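Local structure of peptidoglycan-recognition protein (Apis mellifera, 5XZ3) at residues Cys86-Glu91 / His125-Cys130. The protein probably binds bacterial peptidoglycan as a recognition protein of honeybee innate immunity, using a fold related to N-acetylmuramoyl-L-alanine amidases. Residues are numbered along the deposited sequence; the frame is centred on the assembly and turned at random.
Sequences CGWNHE and HKLILC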
loop_
_atom_site.group_PDB
_atom_site.type_symbol
_atom_site.label_atom_id
_atom_site.label_comp_id
_atom_site.label_asym_id
_atom_site.label_seq_id
_atom_site.Cartn_x
_atom_site.Cartn_y
_atom_site.Cartn_z
ATOM N N CYS A 86 -2.210 4.390 6.737
ATOM C CA CYS A 86 -1.600 5.590 7.301
ATOM C C CYS A 86 -1.456 6.755 6.280
ATOM O O CYS A 86 -1.123 7.888 6.652
ATOM C CB CYS A 86 -0.326 5.251 8.084
ATOM S SG CYS A 86 1.008 4.613 7.078
ATOM N N GLY A 87 -1.764 6.483 5.013
ATOM C CA GLY A 87 -1.901 7.526 3.992
ATOM C C GLY A 87 -0.594 8.049 3.417
ATOM O O GLY A 87 0.481 7.480 3.669
ATOM N N TRP A 88 -0.698 9.128 2.640
ATOM C CA TRP A 88 0.454 9.725 1.950
ATOM C C TRP A 88 1.432 10.410 2.917
ATOM O O TRP A 88 2.622 10.489 2.631
ATOM C CB TRP A 88 -0.005 10.814 0.972
ATOM C CG TRP A 88 -0.803 10.392 -0.220
ATOM C CD1 TRP A 88 -2.097 10.747 -0.513
ATOM C CD2 TRP A 88 -0.355 9.586 -1.313
ATOM N NE1 TRP A 88 -2.482 10.197 -1.709
ATOM C CE2 TRP A 88 -1.435 9.478 -2.223
ATOM C CE3 TRP A 88 0.852 8.919 -1.602
ATOM C CZ2 TRP A 88 -1.344 8.745 -3.409
ATOM C CZ3 TRP A 88 0.944 8.192 -2.791
ATOM C CH2 TRP A 88 -0.158 8.104 -3.672
ATOM N N ASN A 89 0.915 10.938 4.034
ATOM C CA ASN A 89 1.687 11.877 4.847
ATOM C C ASN A 89 2.313 11.336 6.127
ATOM O O ASN A 89 3.181 11.998 6.684
ATOM C CB ASN A 89 0.856 13.105 5.200
ATOM C CG ASN A 89 0.724 14.049 4.040
ATOM O OD1 ASN A 89 1.676 14.766 3.670
ATOM N ND2 ASN A 89 -0.430 14.036 3.428
ATOM N N HIS A 90 1.876 10.165 6.586
ATOM C CA HIS A 90 2.304 9.650 7.891
ATOM C C HIS A 90 3.261 8.487 7.730
ATOM O O HIS A 90 2.996 7.589 6.934
ATOM C CB HIS A 90 1.108 9.174 8.717
ATOM C CG HIS A 90 0.051 10.207 8.928
ATOM N ND1 HIS A 90 -1.201 9.882 9.401
ATOM C CD2 HIS A 90 0.031 11.543 8.698
ATOM C CE1 HIS A 90 -1.939 10.975 9.479
ATOM N NE2 HIS A 90 -1.211 11.998 9.067
ATOM N N GLU A 91 4.367 8.498 8.477
ATOM C CA GLU A 91 5.340 7.400 8.444
ATOM C C GLU A 91 4.664 6.092 8.884
ATOM O O GLU A 91 4.024 6.039 9.935
ATOM C CB GLU A 91 6.539 7.744 9.340
ATOM C CG GLU A 91 7.599 6.662 9.448
ATOM C CD GLU A 91 8.624 6.918 10.537
ATOM O OE1 GLU A 91 8.923 8.112 10.828
ATOM O OE2 GLU A 91 9.151 5.913 11.078
ATOM N N HIS A 125 -1.474 0.723 -9.591
ATOM C CA HIS A 125 -0.718 1.517 -10.564
ATOM C C HIS A 125 -1.269 2.940 -10.704
ATOM O O HIS A 125 -0.492 3.912 -10.800
ATOM C CB HIS A 125 -0.626 0.837 -11.920
ATOM C CG HIS A 125 0.382 1.476 -12.815
ATOM N ND1 HIS A 125 1.737 1.340 -12.611
ATOM C CD2 HIS A 125 0.239 2.319 -13.860
ATOM C CE1 HIS A 125 2.390 2.030 -13.531
ATOM N NE2 HIS A 125 1.505 2.633 -14.304
ATOM N N LYS A 126 -2.598 3.062 -10.659
ATOM C CA LYS A 126 -3.243 4.379 -10.671
ATOM C C LYS A 126 -2.862 5.188 -9.430
ATOM O O LYS A 126 -2.667 6.407 -9.518
ATOM C CB LYS A 126 -4.768 4.278 -10.791
ATOM C CG LYS A 126 -5.279 3.969 -12.193
ATOM C CD LYS A 126 -6.809 3.911 -12.196
ATOM C CE LYS A 126 -7.354 2.860 -13.158
ATOM N NZ LYS A 126 -8.850 2.856 -13.188
ATOM N N LEU A 127 -2.724 4.506 -8.290
ATOM C CA LEU A 127 -2.352 5.176 -7.064
ATOM C C LEU A 127 -0.958 5.800 -7.185
ATOM O O LEU A 127 -0.727 6.914 -6.707
ATOM C CB LEU A 127 -2.413 4.212 -5.887
ATOM C CG LEU A 127 -2.119 4.767 -4.501
ATOM C CD1 LEU A 127 -3.113 5.821 -4.045
ATOM C CD2 LEU A 127 -2.068 3.609 -3.509
ATOM N N ILE A 128 -0.048 5.073 -7.825
ATOM C CA ILE A 128 1.316 5.539 -8.036
ATOM C C ILE A 128 1.309 6.797 -8.922
ATOM O O ILE A 128 1.917 7.826 -8.565
ATOM C CB ILE A 128 2.226 4.407 -8.580
ATOM C CG1 ILE A 128 2.483 3.383 -7.456
ATOM C CG2 ILE A 128 3.560 4.972 -9.080
ATOM C CD1 ILE A 128 2.921 2.007 -7.931
ATOM N N LEU A 129 0.585 6.728 -10.032
ATOM C CA LEU A 129 0.432 7.888 -10.922
ATOM C C LEU A 129 -0.184 9.104 -10.220
ATOM O O LEU A 129 0.293 10.216 -10.407
ATOM C CB LEU A 129 -0.350 7.504 -12.191
ATOM C CG LEU A 129 0.302 6.457 -13.138
ATOM C CD1 LEU A 129 -0.635 6.151 -14.302
ATOM C CD2 LEU A 129 1.666 6.883 -13.676
ATOM N N CYS A 130 -1.227 8.886 -9.415
ATOM C CA CYS A 130 -1.818 9.942 -8.585
ATOM C C CYS A 130 -0.802 10.635 -7.685
ATOM O O CYS A 130 -0.752 11.869 -7.643
ATOM C CB CYS A 130 -2.953 9.392 -7.726
ATOM S SG CYS A 130 -3.572 10.611 -6.545
#
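Trp88 sets its CG beside the backbone N and opposite the carbonyl carbon (chi1 -67°), which sends the indole from the loop toward helix 118-133, while in Leu127 CG stands anti to the backbone N (chi1 -177°) and chi2 of 63° sets CD1 near the ring. The indole and the leucine branch pass side by side, pointing opposite ways, and the outer end of the six-membered ring does the touching. Its CZ2 lies 3.5 Å from Leu127 CD1, a close apolar contact, and Leu127 CG follows at 4.0 Å from CH2. The same ring end reaches the helix backbone: Leu127 O sits at the indole edge, in the ring plane, 3.3 Å from Trp88 CH2. One turn on, Cys130 approaches the ring obliquely, with SG 4.3 Å from Trp88 CZ2. No hydrogen bond crosses here; of residues 86-91 it is the indole that spans the distance to residues 125-130. With an alanine at Trp88, Leu127 CD1 and Cys130 SG would probably lose their aromatic neighbour, opening a gap between loop and helix. The ring also meets Phe74 edge-to-face and touches Ile103, while Leu127 and Ile128 rest on Ile105, so the loop after strand 82-84 joins helix 118-133 where it packs on central strand 102-107 of the mixed sheet, core packing consistent with the amidase-like fold of peptidoglycan-recognition proteins.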